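Local coordinates for Esterase/lipase-like protein (Caldicellulosiruptor lactoaceticus 6A, PDB 6A6O) that hydrolyses acetyl esters and also has 1,4-beta-xylosidase activity, a bifunctional enzyme probably built on the alpha/beta-hydrolase fold, at residues P55-F60 / I83-F88; D105-I110 / S140-H145; P164-L169 / K274-I279; P213-H218 / P243-I248. All coordinates share one frame; numbering follows the deposited sequence.

Interaction 1. Residues P55-F60 / I83-F88; sequences PCIIVF and IGISAF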
loop_
_atom_site.group_PDB
_atom_site.type_symbol
_atom_site.label_atom_id
_atom_site.label_comp_id
_atom_site.label_asym_id
_atom_site.label_seq_id
_atom_site.Cartn_x
_atom_site.Cartn_y
_atom_site.Cartn_z
ATOM N N PRO A 55 -15.208 -0.851 6.511
ATOM C CA PRO A 55 -13.979 -1.297 5.852
ATOM C C PRO A 55 -12.939 -0.187 5.887
ATOM O O PRO A 55 -13.245 0.987 6.127
ATOM C CB PRO A 55 -14.441 -1.585 4.420
ATOM C CG PRO A 55 -15.514 -0.564 4.198
ATOM C CD PRO A 55 -16.252 -0.495 5.530
ATOM N N CYS A 56 -11.687 -0.577 5.645
ATOM C CA CYS A 56 -10.550 0.309 5.846
ATOM C C CYS A 56 -9.535 0.111 4.727
ATOM O O CYS A 56 -9.272 -1.021 4.322
ATOM C CB CYS A 56 -9.885 0.037 7.209
ATOM S SG CYS A 56 -8.291 0.792 7.444
ATOM N N ILE A 57 -8.978 1.212 4.226
ATOM C CA ILE A 57 -7.860 1.171 3.287
ATOM C C ILE A 57 -6.706 1.971 3.875
ATOM O O ILE A 57 -6.887 3.128 4.276
ATOM C CB ILE A 57 -8.244 1.738 1.908
ATOM C CG1 ILE A 57 -9.223 0.799 1.181
ATOM C CG2 ILE A 57 -6.992 1.989 1.081
ATOM C CD1 ILE A 57 -8.557 -0.476 0.623
ATOM N N ILE A 58 -5.521 1.372 3.914
ATOM C CA ILE A 58 -4.306 2.099 4.267
ATOM C C ILE A 58 -3.631 2.527 2.977
ATOM O O ILE A 58 -3.331 1.686 2.118
ATOM C CB ILE A 58 -3.354 1.243 5.119
ATOM C CG1 ILE A 58 -4.089 0.664 6.330
ATOM C CG2 ILE A 58 -2.144 2.077 5.551
ATOM C CD1 ILE A 58 -3.259 -0.377 7.092
ATOM N N VAL A 59 -3.385 3.825 2.846
ATOM C CA VAL A 59 -2.840 4.412 1.630
ATOM C C VAL A 59 -1.326 4.501 1.753
ATOM O O VAL A 59 -0.807 5.060 2.729
ATOM C CB VAL A 59 -3.448 5.793 1.360
ATOM C CG1 VAL A 59 -2.760 6.427 0.144
ATOM C CG2 VAL A 59 -4.944 5.669 1.157
ATOM N N PHE A 60 -0.613 3.938 0.763
ATOM C CA PHE A 60 0.843 3.996 0.688
ATOM C C PHE A 60 1.217 5.018 -0.381
ATOM O O PHE A 60 1.175 4.691 -1.579
ATOM C CB PHE A 60 1.446 2.629 0.325
ATOM C CG PHE A 60 1.247 1.528 1.338
ATOM C CD1 PHE A 60 0.417 1.661 2.440
ATOM C CD2 PHE A 60 1.922 0.330 1.161
ATOM C CE1 PHE A 60 0.263 0.628 3.338
ATOM C CE2 PHE A 60 1.779 -0.716 2.061
ATOM C CZ PHE A 60 0.944 -0.575 3.149
ATOM N N ILE A 83 -16.655 7.334 -0.235
ATOM C CA ILE A 83 -17.333 6.115 -0.646
ATOM C C ILE A 83 -17.470 5.127 0.518
ATOM O O ILE A 83 -17.688 3.933 0.299
ATOM C CB ILE A 83 -16.661 5.478 -1.878
ATOM C CG1 ILE A 83 -15.215 5.054 -1.605
ATOM C CG2 ILE A 83 -16.755 6.436 -3.083
ATOM C CD1 ILE A 83 -14.652 4.108 -2.707
ATOM N N GLY A 84 -17.374 5.611 1.757
ATOM C CA GLY A 84 -17.719 4.799 2.908
ATOM C C GLY A 84 -16.591 3.984 3.488
ATOM O O GLY A 84 -16.854 2.991 4.181
ATOM N N ILE A 85 -15.344 4.371 3.237
ATOM C CA ILE A 85 -14.179 3.608 3.662
ATOM C C ILE A 85 -13.365 4.458 4.625
ATOM O O ILE A 85 -12.959 5.578 4.287
ATOM C CB ILE A 85 -13.319 3.169 2.464
ATOM C CG1 ILE A 85 -14.134 2.265 1.524
ATOM C CG2 ILE A 85 -12.039 2.465 2.968
ATOM C CD1 ILE A 85 -13.401 1.900 0.240
ATOM N N SER A 86 -13.110 3.922 5.817
ATOM C CA SER A 86 -12.177 4.569 6.728
ATOM C C SER A 86 -10.770 4.390 6.192
ATOM O O SER A 86 -10.449 3.350 5.614
ATOM C CB SER A 86 -12.277 3.970 8.127
ATOM O OG SER A 86 -13.365 4.516 8.846
ATOM N N ALA A 87 -9.924 5.398 6.377
ATOM C CA ALA A 87 -8.632 5.371 5.710
ATOM C C ALA A 87 -7.530 5.834 6.643
ATOM O O ALA A 87 -7.774 6.499 7.655
ATOM C CB ALA A 87 -8.633 6.239 4.444
ATOM N N PHE A 88 -6.304 5.456 6.279
ATOM C CA PHE A 88 -5.085 5.937 6.910
ATOM C C PHE A 88 -4.077 6.236 5.813
ATOM O O PHE A 88 -4.118 5.630 4.736
ATOM C CB PHE A 88 -4.417 4.917 7.855
ATOM C CG PHE A 88 -5.278 4.427 8.983
ATOM C CD1 PHE A 88 -6.261 3.469 8.765
ATOM C CD2 PHE A 88 -5.058 4.882 10.279
ATOM C CE1 PHE A 88 -7.040 3.000 9.815
ATOM C CE2 PHE A 88 -5.827 4.407 11.337
ATOM C CZ PHE A 88 -6.816 3.470 11.105
#
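The carbonyl oxygen of Phe88 accepts the shortest and straightest bond between strands 55-60 and 86-88: Val59 N lies 2.7 Å from Phe88 O, with a donor angle of 169°. A second, softer contact reaches the same oxygen from the CA-H of Ile58. Parallel pairing continues down the strands, with Phe88 N on Ile57 O and Ile57 N on Ser86 O, and closes where Ser86 N meets Pro55 O at 3.0 Å, a more bent bond. On the face carrying Cys56, Ile58, Ser86 and Phe88, the thiol supplies the main side-chain touch. With SG anti to the backbone N (chi1 167°), Cys56 extends to the edge of the Phe88 ring, close to its plane, and SG comes within 3.5 Å of Phe88 CE1 in a sulfur-aromatic contact. The opposite face is aliphatic: Ile85 CG2 meets Ile57 CG1 at 3.7 Å, the two branched chains running at a slant to each other, while Ile85 CG1 crosses Pro55 CG almost perpendicularly. Gly84, at positive phi, is the C-prime residue of a Schellman motif that ends helix 74-82. Strand 54-60, helix 74-82 and parallel strand 86-91 make a beta-alpha-beta crossover, as in the sheets of alpha/beta-hydrolases.

Interaction 2. Residues D105-I110 / S140-H145; sequences DAKRAI and SLVGTH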
loop_
_atom_site.group_PDB
_atom_site.type_symbol
_atom_site.label_atom_id
_atom_site.label_comp_id
_atom_site.label_asym_id
_atom_site.label_seq_id
_atom_site.Cartn_x
_atom_site.Cartn_y
_atom_site.Cartn_z
ATOM N N ASP A 105 7.744 -1.516 8.158
ATOM C CA ASP A 105 6.738 -0.520 8.522
ATOM C C ASP A 105 5.368 -0.875 7.951
ATOM O O ASP A 105 4.349 -0.737 8.634
ATOM C CB ASP A 105 7.177 0.855 8.039
ATOM C CG ASP A 105 8.445 1.340 8.731
ATOM O OD1 ASP A 105 8.849 0.752 9.765
ATOM O OD2 ASP A 105 9.033 2.304 8.219
ATOM N N ALA A 106 5.321 -1.338 6.695
ATOM C CA ALA A 106 4.039 -1.690 6.087
ATOM C C ALA A 106 3.396 -2.885 6.784
ATOM O O ALA A 106 2.181 -2.891 7.027
ATOM C CB ALA A 106 4.229 -1.964 4.587
ATOM N N LYS A 107 4.181 -3.922 7.095
ATOM C CA LYS A 107 3.610 -5.071 7.788
ATOM C C LYS A 107 3.094 -4.664 9.164
ATOM O O LYS A 107 2.006 -5.079 9.584
ATOM C CB LYS A 107 4.655 -6.180 7.922
ATOM C CG LYS A 107 5.059 -6.839 6.606
ATOM C CD LYS A 107 5.928 -8.074 6.891
ATOM C CE LYS A 107 6.551 -8.633 5.624
ATOM N NZ LYS A 107 7.504 -9.736 5.952
ATOM N N ARG A 108 3.875 -3.852 9.873
ATOM C CA ARG A 108 3.475 -3.402 11.203
ATOM C C ARG A 108 2.178 -2.607 11.140
ATOM O O ARG A 108 1.284 -2.790 11.978
ATOM C CB ARG A 108 4.597 -2.570 11.817
ATOM C CG ARG A 108 4.297 -2.050 13.216
ATOM C CD ARG A 108 4.144 -3.169 14.242
ATOM N NE ARG A 108 3.829 -2.589 15.555
ATOM C CZ ARG A 108 3.913 -3.230 16.720
ATOM N NH1 ARG A 108 4.299 -4.499 16.775
ATOM N NH2 ARG A 108 3.609 -2.588 17.847
ATOM N N ALA A 109 2.053 -1.737 10.134
ATOM C CA ALA A 109 0.851 -0.918 9.992
ATOM C C ALA A 109 -0.404 -1.777 9.863
ATOM O O ALA A 109 -1.421 -1.498 10.510
ATOM C CB ALA A 109 1.000 0.021 8.790
ATOM N N ILE A 110 -0.353 -2.836 9.050
ATOM C CA ILE A 110 -1.525 -3.701 8.890
ATOM C C ILE A 110 -1.845 -4.430 10.198
ATOM O O ILE A 110 -3.005 -4.488 10.625
ATOM C CB ILE A 110 -1.320 -4.691 7.725
ATOM C CG1 ILE A 110 -1.145 -3.929 6.402
ATOM C CG2 ILE A 110 -2.526 -5.637 7.606
ATOM C CD1 ILE A 110 -1.007 -4.851 5.197
ATOM N N SER A 140 2.317 -3.958 -3.021
ATOM C CA SER A 140 2.393 -5.266 -3.658
ATOM C C SER A 140 3.269 -6.218 -2.852
ATOM O O SER A 140 3.043 -7.435 -2.882
ATOM C CB SER A 140 2.901 -5.142 -5.102
ATOM O OG SER A 140 4.296 -4.869 -5.159
ATOM N N LEU A 141 4.250 -5.686 -2.120
ATOM C CA LEU A 141 5.108 -6.517 -1.284
ATOM C C LEU A 141 4.355 -7.027 -0.062
ATOM O O LEU A 141 4.417 -8.216 0.270
ATOM C CB LEU A 141 6.346 -5.729 -0.850
ATOM C CG LEU A 141 7.387 -5.489 -1.942
ATOM C CD1 LEU A 141 8.540 -4.681 -1.381
ATOM C CD2 LEU A 141 7.872 -6.836 -2.526
ATOM N N VAL A 142 3.641 -6.140 0.631
ATOM C CA VAL A 142 2.884 -6.619 1.775
ATOM C C VAL A 142 1.735 -7.519 1.313
ATOM O O VAL A 142 1.314 -8.418 2.050
ATOM C CB VAL A 142 2.470 -5.403 2.640
ATOM C CG1 VAL A 142 1.252 -4.692 2.081
ATOM C CG2 VAL A 142 2.278 -5.810 4.102
ATOM N N GLY A 143 1.275 -7.365 0.065
ATOM C CA GLY A 143 0.302 -8.268 -0.513
ATOM C C GLY A 143 0.851 -9.596 -0.985
ATOM O O GLY A 143 0.071 -10.445 -1.414
ATOM N N THR A 144 2.172 -9.792 -0.938
ATOM C CA THR A 144 2.781 -11.053 -1.338
ATOM C C THR A 144 3.699 -11.644 -0.280
ATOM O O THR A 144 3.929 -12.858 -0.313
ATOM C CB THR A 144 3.587 -10.900 -2.651
ATOM O OG1 THR A 144 4.529 -9.824 -2.533
ATOM C CG2 THR A 144 2.665 -10.619 -3.842
ATOM N N HIS A 145 4.212 -10.838 0.659
ATOM C CA HIS A 145 5.172 -11.249 1.683
ATOM C C HIS A 145 4.535 -11.417 3.061
ATOM O O HIS A 145 5.255 -11.448 4.067
ATOM C CB HIS A 145 6.297 -10.218 1.816
ATOM C CG HIS A 145 7.369 -10.314 0.775
ATOM N ND1 HIS A 145 7.138 -10.108 -0.569
ATOM C CD2 HIS A 145 8.703 -10.520 0.898
ATOM C CE1 HIS A 145 8.276 -10.223 -1.234
ATOM N NE2 HIS A 145 9.240 -10.476 -0.369
HETATM O O HOH W 1 5.981 -11.821 6.691
#
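Ile110 and Val142 meet tip to tip where two helices of what is probably an alpha/beta-hydrolase fold, 101-115 and 134-142, lie against one another. Ile110 CD1 sits 3.6 Å from Val142 CG2 and slightly farther from CG1, so the delta methyl faces both branches of the valine. Val142 CG1 stands between the backbone N and the carbonyl carbon (chi1 80°), which leaves CG2 anti to N and directed at helix 101-115. That same methyl is 3.9 Å from Lys107 CG, the lysine and valine running past each other in opposite senses, and Ala106 CB adds a more distant touch on Val142 CB at 4.3 Å. Beyond this apolar patch, Phe60 of strand 54-60 packs on both Ala106 and Val142, which ties the pair of helices to the sheet. Leu103, one turn before Lys107, touches Leu141 and His145. Towards the partly exposed side the lysine chain is extended past CG and carries its amine to the end of 140-145, where the direct bond to the His145 carbonyl is weak. A water does the firmer work: it accepts from Lys107 NZ at 2.7 Å and donates to His145 O at 2.7 Å.

Interaction 3. Residues P164-L169 / K274-I279; sequences PDCIVL and KWFESI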
loop_
_atom_site.group_PDB
_atom_site.type_symbol
_atom_site.label_atom_id
_atom_site.label_comp_id
_atom_site.label_asym_id
_atom_site.label_seq_id
_atom_site.Cartn_x
_atom_site.Cartn_y
_atom_site.Cartn_z
ATOM N N PRO A 164 -3.216 -8.087 3.867
ATOM C CA PRO A 164 -4.343 -7.218 3.515
ATOM C C PRO A 164 -5.460 -8.023 2.867
ATOM O O PRO A 164 -5.234 -9.058 2.233
ATOM C CB PRO A 164 -3.722 -6.206 2.540
ATOM C CG PRO A 164 -2.607 -6.948 1.886
ATOM C CD PRO A 164 -2.080 -7.949 2.931
ATOM N N ASP A 165 -6.691 -7.545 3.046
ATOM C CA ASP A 165 -7.841 -8.238 2.491
ATOM C C ASP A 165 -8.108 -7.868 1.032
ATOM O O ASP A 165 -8.894 -8.546 0.369
ATOM C CB ASP A 165 -9.058 -7.960 3.369
ATOM C CG ASP A 165 -8.890 -8.536 4.758
ATOM O OD1 ASP A 165 -8.688 -9.766 4.855
ATOM O OD2 ASP A 165 -8.912 -7.764 5.746
ATOM N N CYS A 166 -7.466 -6.818 0.525
ATOM C CA CYS A 166 -7.472 -6.478 -0.896
ATOM C C CYS A 166 -6.308 -5.530 -1.134
ATOM O O CYS A 166 -5.767 -4.941 -0.191
ATOM C CB CYS A 166 -8.803 -5.849 -1.343
ATOM S SG CYS A 166 -9.101 -4.135 -0.771
ATOM N N ILE A 167 -5.934 -5.379 -2.408
ATOM C CA ILE A 167 -4.797 -4.559 -2.818
ATOM C C ILE A 167 -5.226 -3.683 -3.989
ATOM O O ILE A 167 -5.815 -4.184 -4.951
ATOM C CB ILE A 167 -3.607 -5.427 -3.267
ATOM C CG1 ILE A 167 -3.147 -6.379 -2.163
ATOM C CG2 ILE A 167 -2.466 -4.549 -3.711
ATOM C CD1 ILE A 167 -2.226 -7.469 -2.719
ATOM N N VAL A 168 -4.901 -2.391 -3.930
ATOM C CA VAL A 168 -5.106 -1.486 -5.059
ATOM C C VAL A 168 -3.747 -0.913 -5.445
ATOM O O VAL A 168 -3.049 -0.341 -4.600
ATOM C CB VAL A 168 -6.097 -0.360 -4.733
ATOM C CG1 VAL A 168 -6.251 0.565 -5.955
ATOM C CG2 VAL A 168 -7.445 -0.947 -4.309
ATOM N N LEU A 169 -3.371 -1.072 -6.710
ATOM C CA LEU A 169 -2.052 -0.678 -7.191
ATOM C C LEU A 169 -2.229 0.368 -8.275
ATOM O O LEU A 169 -2.883 0.106 -9.286
ATOM C CB LEU A 169 -1.284 -1.878 -7.746
ATOM C CG LEU A 169 -1.104 -3.007 -6.738
ATOM C CD1 LEU A 169 -0.409 -4.191 -7.418
ATOM C CD2 LEU A 169 -0.305 -2.537 -5.492
ATOM N N LYS A 274 -16.559 0.755 -7.826
ATOM C CA LYS A 274 -17.408 -0.367 -8.213
ATOM C C LYS A 274 -16.726 -1.708 -7.962
ATOM O O LYS A 274 -17.398 -2.687 -7.621
ATOM C CB LYS A 274 -17.819 -0.240 -9.682
ATOM C CG LYS A 274 -18.769 0.932 -9.946
ATOM C CD LYS A 274 -19.932 0.925 -8.945
ATOM C CE LYS A 274 -20.943 2.048 -9.207
ATOM N NZ LYS A 274 -21.946 2.154 -8.095
ATOM N N TRP A 275 -15.397 -1.777 -8.100
ATOM C CA TRP A 275 -14.697 -3.022 -7.789
ATOM C C TRP A 275 -14.763 -3.335 -6.296
ATOM O O TRP A 275 -14.995 -4.490 -5.906
ATOM C CB TRP A 275 -13.243 -2.928 -8.271
ATOM C CG TRP A 275 -12.353 -4.089 -7.897
ATOM C CD1 TRP A 275 -12.288 -5.309 -8.511
ATOM C CD2 TRP A 275 -11.393 -4.128 -6.835
ATOM N NE1 TRP A 275 -11.352 -6.104 -7.900
ATOM C CE2 TRP A 275 -10.786 -5.401 -6.866
ATOM C CE3 TRP A 275 -10.986 -3.207 -5.859
ATOM C CZ2 TRP A 275 -9.782 -5.780 -5.972
ATOM C CZ3 TRP A 275 -9.987 -3.598 -4.952
ATOM C CH2 TRP A 275 -9.405 -4.867 -5.015
ATOM N N PHE A 276 -14.542 -2.326 -5.449
ATOM C CA PHE A 276 -14.760 -2.482 -4.009
ATOM C C PHE A 276 -16.138 -3.061 -3.728
ATOM O O PHE A 276 -16.293 -3.956 -2.890
ATOM C CB PHE A 276 -14.649 -1.127 -3.314
ATOM C CG PHE A 276 -13.237 -0.647 -3.077
ATOM C CD1 PHE A 276 -12.218 -1.516 -2.706
ATOM C CD2 PHE A 276 -12.951 0.708 -3.167
ATOM C CE1 PHE A 276 -10.921 -1.034 -2.454
ATOM C CE2 PHE A 276 -11.674 1.187 -2.919
ATOM C CZ PHE A 276 -10.658 0.315 -2.558
ATOM N N GLU A 277 -17.157 -2.543 -4.411
ATOM C CA GLU A 277 -18.494 -3.102 -4.256
ATOM C C GLU A 277 -18.543 -4.541 -4.761
ATOM O O GLU A 277 -19.125 -5.414 -4.110
ATOM C CB GLU A 277 -19.504 -2.221 -4.981
ATOM C CG GLU A 277 -20.936 -2.709 -4.943
ATOM C CD GLU A 277 -21.809 -1.918 -5.898
ATOM O OE1 GLU A 277 -22.226 -0.797 -5.538
ATOM O OE2 GLU A 277 -22.034 -2.400 -7.026
ATOM N N SER A 278 -17.907 -4.814 -5.903
ATOM C CA SER A 278 -17.978 -6.147 -6.493
ATOM C C SER A 278 -17.368 -7.207 -5.585
ATOM O O SER A 278 -17.837 -8.347 -5.574
ATOM C CB SER A 278 -17.268 -6.168 -7.848
ATOM O OG SER A 278 -15.882 -6.408 -7.662
ATOM N N ILE A 279 -16.319 -6.866 -4.825
ATOM C CA ILE A 279 -15.668 -7.858 -3.972
ATOM C C ILE A 279 -16.253 -7.880 -2.567
ATOM O O ILE A 279 -15.747 -8.613 -1.710
ATOM C CB ILE A 279 -14.137 -7.642 -3.882
ATOM C CG1 ILE A 279 -13.807 -6.326 -3.162
ATOM C CG2 ILE A 279 -13.493 -7.688 -5.280
ATOM C CD1 ILE A 279 -12.304 -6.096 -2.920
#
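Cys166 and Val168 press into the aromatic side of helix 274-278, and the close part of the contact is mostly apolar, though Ile167 O also approaches Trp275 CH2 at 3.7 Å. Val168 CG2 touches both aromatic side chains: it is 3.7 Å from Trp275 CZ3 and 3.9 Å from Phe276 CZ. The valine and tryptophan chains pass in opposite directions, whereas the valine meets the phenylalanine at roughly a right angle. Two residues earlier in the chain, Cys166 continues the contact. Its CB touches Trp275 CH2 at 3.8 Å, and its SG comes to the edge of the Phe276 ring, 4.0 Å from CE1, as a sulfur-aromatic contact; its approach to the indole is oblique.

Toward solvent the helix contributes less. Ile279, partly exposed, touches 164-169 with one methyl alone, CD1, which lies 3.8 Å from Cys166 CB; its CG2 lies above one face of the Trp275 indole, displaced toward the rim, while the CZ3 and CH2 end of the six-membered ring meets the strand obliquely. The exposed Lys274, Glu277 and Ser278 make no contact with 164-169. Ser278 turns back, its OG donating to Trp275 O at 2.7 Å on a lone pair; the same oxygen also accepts Ile279 N. Lys274 and Glu277 form a long salt bridge.

Within the fold, strand 167-170 runs between strands 127-132 and 214-219, and helix 268-278 lies against one face of this sheet. Phe215 of the adjoining strand meets the Trp275 ring, while Ile85 and Phe281 pack on Phe276.

Interaction 4. Residues P213-H218 / P243-I248; sequences PTFLWH and PFELHI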
loop_
_atom_site.group_PDB
_atom_site.type_symbol
_atom_site.label_atom_id
_atom_site.label_comp_id
_atom_site.label_asym_id
_atom_site.label_seq_id
_atom_site.Cartn_x
_atom_site.Cartn_y
_atom_site.Cartn_z
ATOM N N PRO A 213 -7.491 -10.378 -3.640
ATOM C CA PRO A 213 -7.972 -9.720 -4.863
ATOM C C PRO A 213 -7.314 -8.360 -5.048
ATOM O O PRO A 213 -7.148 -7.598 -4.092
ATOM C CB PRO A 213 -9.479 -9.570 -4.619
ATOM C CG PRO A 213 -9.815 -10.580 -3.576
ATOM C CD PRO A 213 -8.589 -10.776 -2.737
ATOM N N THR A 214 -6.964 -8.051 -6.296
ATOM C CA THR A 214 -6.145 -6.892 -6.632
ATOM C C THR A 214 -6.799 -6.101 -7.759
ATOM O O THR A 214 -7.390 -6.679 -8.670
ATOM C CB THR A 214 -4.717 -7.338 -7.035
ATOM O OG1 THR A 214 -4.099 -8.007 -5.932
ATOM C CG2 THR A 214 -3.824 -6.137 -7.431
ATOM N N PHE A 215 -6.717 -4.774 -7.657
ATOM C CA PHE A 215 -7.149 -3.827 -8.682
ATOM C C PHE A 215 -5.909 -3.044 -9.087
ATOM O O PHE A 215 -5.204 -2.525 -8.215
ATOM C CB PHE A 215 -8.229 -2.890 -8.098
ATOM C CG PHE A 215 -8.694 -1.771 -9.020
ATOM C CD1 PHE A 215 -7.892 -0.658 -9.269
ATOM C CD2 PHE A 215 -9.981 -1.799 -9.555
ATOM C CE1 PHE A 215 -8.346 0.378 -10.089
ATOM C CE2 PHE A 215 -10.449 -0.762 -10.366
ATOM C CZ PHE A 215 -9.637 0.329 -10.635
ATOM N N LEU A 216 -5.627 -2.967 -10.390
ATOM C CA LEU A 216 -4.483 -2.202 -10.885
ATOM C C LEU A 216 -4.929 -1.189 -11.921
ATOM O O LEU A 216 -5.849 -1.454 -12.701
ATOM C CB LEU A 216 -3.413 -3.085 -11.561
ATOM C CG LEU A 216 -2.854 -4.289 -10.814
ATOM C CD1 LEU A 216 -3.695 -5.527 -11.165
ATOM C CD2 LEU A 216 -1.381 -4.511 -11.178
ATOM N N TRP A 217 -4.253 -0.038 -11.949
ATOM C CA TRP A 217 -4.401 0.858 -13.091
ATOM C C TRP A 217 -3.072 1.532 -13.415
ATOM O O TRP A 217 -2.165 1.615 -12.576
ATOM C CB TRP A 217 -5.532 1.884 -12.870
ATOM C CG TRP A 217 -5.200 3.032 -11.957
ATOM C CD1 TRP A 217 -5.352 3.077 -10.599
ATOM C CD2 TRP A 217 -4.683 4.315 -12.345
ATOM N NE1 TRP A 217 -4.962 4.311 -10.115
ATOM C CE2 TRP A 217 -4.545 5.086 -11.162
ATOM C CE3 TRP A 217 -4.326 4.884 -13.567
ATOM C CZ2 TRP A 217 -4.056 6.402 -11.175
ATOM C CZ3 TRP A 217 -3.844 6.189 -13.581
ATOM C CH2 TRP A 217 -3.715 6.931 -12.389
ATOM N N HIS A 218 -2.959 1.991 -14.665
ATOM C CA HIS A 218 -1.699 2.478 -15.226
ATOM C C HIS A 218 -2.017 3.251 -16.499
ATOM O O HIS A 218 -3.059 3.039 -17.117
ATOM C CB HIS A 218 -0.750 1.308 -15.545
ATOM C CG HIS A 218 0.694 1.553 -15.212
ATOM N ND1 HIS A 218 1.405 0.723 -14.373
ATOM C CD2 HIS A 218 1.582 2.474 -15.670
ATOM C CE1 HIS A 218 2.647 1.161 -14.270
ATOM N NE2 HIS A 218 2.786 2.214 -15.060
ATOM N N PRO A 243 -8.431 -13.558 -8.777
ATOM C CA PRO A 243 -9.200 -12.679 -9.664
ATOM C C PRO A 243 -8.749 -11.241 -9.479
ATOM O O PRO A 243 -8.479 -10.796 -8.362
ATOM C CB PRO A 243 -10.653 -12.884 -9.213
ATOM C CG PRO A 243 -10.626 -14.069 -8.267
ATOM C CD PRO A 243 -9.249 -14.076 -7.668
ATOM N N PHE A 244 -8.663 -10.509 -10.588
ATOM C CA PHE A 244 -8.146 -9.154 -10.517
ATOM C C PHE A 244 -8.836 -8.274 -11.546
ATOM O O PHE A 244 -9.440 -8.749 -12.520
ATOM C CB PHE A 244 -6.633 -9.115 -10.748
ATOM C CG PHE A 244 -6.234 -9.506 -12.139
ATOM C CD1 PHE A 244 -6.024 -10.842 -12.451
ATOM C CD2 PHE A 244 -6.103 -8.550 -13.148
ATOM C CE1 PHE A 244 -5.673 -11.222 -13.732
ATOM C CE2 PHE A 244 -5.747 -8.931 -14.447
ATOM C CZ PHE A 244 -5.543 -10.265 -14.736
ATOM N N GLU A 245 -8.702 -6.975 -11.326
ATOM C CA GLU A 245 -9.193 -5.946 -12.227
ATOM C C GLU A 245 -8.005 -5.097 -12.654
ATOM O O GLU A 245 -7.148 -4.764 -11.826
ATOM C CB GLU A 245 -10.260 -5.079 -11.543
ATOM C CG GLU A 245 -10.874 -4.026 -12.455
ATOM C CD GLU A 245 -12.330 -3.725 -12.117
ATOM O OE1 GLU A 245 -13.004 -4.618 -11.569
ATOM O OE2 GLU A 245 -12.806 -2.599 -12.405
ATOM N N LEU A 246 -7.935 -4.773 -13.950
ATOM C CA LEU A 246 -6.834 -3.977 -14.472
ATOM C C LEU A 246 -7.375 -2.974 -15.472
ATOM O O LEU A 246 -8.134 -3.342 -16.373
ATOM C CB LEU A 246 -5.769 -4.865 -15.134
ATOM C CG LEU A 246 -4.712 -4.172 -16.012
ATOM C CD1 LEU A 246 -3.794 -3.286 -15.216
ATOM C CD2 LEU A 246 -3.892 -5.214 -16.795
ATOM N N HIS A 247 -6.968 -1.715 -15.336
ATOM C CA HIS A 247 -7.372 -0.678 -16.277
ATOM C C HIS A 247 -6.140 0.076 -16.737
ATOM O O HIS A 247 -5.476 0.732 -15.933
ATOM C CB HIS A 247 -8.377 0.281 -15.652
ATOM C CG HIS A 247 -9.631 -0.389 -15.198
ATOM N ND1 HIS A 247 -10.604 -0.818 -16.075
ATOM C CD2 HIS A 247 -10.065 -0.725 -13.962
ATOM C CE1 HIS A 247 -11.589 -1.379 -15.398
ATOM N NE2 HIS A 247 -11.288 -1.334 -14.113
ATOM N N ILE A 248 -5.857 0.018 -18.033
ATOM C CA ILE A 248 -4.768 0.790 -18.614
ATOM C C ILE A 248 -5.389 1.804 -19.558
ATOM O O ILE A 248 -6.125 1.437 -20.484
ATOM C CB ILE A 248 -3.748 -0.098 -19.332
ATOM C CG1 ILE A 248 -2.999 -0.963 -18.299
ATOM C CG2 ILE A 248 -2.768 0.765 -20.127
ATOM C CD1 ILE A 248 -2.264 -2.118 -18.938
#
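Phe215 and Glu245 lie side by side and point the same way from neighbouring parallel strands, the ring and carboxylate planes 38° apart. The glutamate's CB and CG run alongside Phe215 CD2, and farther out OE2 sits 3.6 Å from Phe215 CE2. His247 comes in across the phenylalanine at about a right angle. Its CD2 approaches Phe215 CZ at 3.5 Å, with the two rings inclined obliquely. With CG anti to the backbone N (chi1 175°), the phenyl group leans over the neighbouring strand and lies against both the glutamate and the histidine.

On the other face, Leu246 CD1 meets Leu216 CB at 3.7 Å, and Leu216 CD1 lies near the Phe244 ring. Phe244 and Ile248 also pack on helix 228-239, which links the two strands in a beta-alpha-beta crossover. The backbones are joined by bonds in the alternating parallel pattern: Glu245 N to Thr214 O, Leu216 N to Glu245 O at 2.8 Å, His247 N to Leu216 O, and His218 N to His247 O. Helix 268-278 covers the face of Phe215, Glu245 and His247, while strand 244-249 is the last of the sheet within the chain.

A short bond closes the Phe215 group. His247 NE2 donates to Glu245 OE2 at 2.6 Å, almost in the imidazole plane and on the anti side of the carboxylate, 15° out of its plane. NE2 is the donor, consistent with a proton on that nitrogen; the bond restrains the rotation of both groups, and the CD2-NE2 side of the imidazole, CD2 nearest, is turned to the phenyl ring.

Interactions 1, 3 and 4 all reach one sheet, and interaction 2 lies against it through Phe60, whose CE2 is 3.7 Å from Ala106 CB. Interactions 1 and 3 share an apolar layer in which Ile85 CD1 meets Phe276 CD2 at 3.6 Å, and Gly143 CA touches Ile167 CD1 at 3.4 Å between interactions 2 and 3. Interactions 3 and 4 are the closest pair, their centres about 9 Å apart; Trp275 CD1 lies 3.2 Å from Glu245 OE1. Ser133, Asp222 and His254 are arranged like a Ser-His-Asp triad and probably form the esterase site: helix 134-142 of interaction 2 follows its serine, and His218 of interaction 4 touches the triad residues.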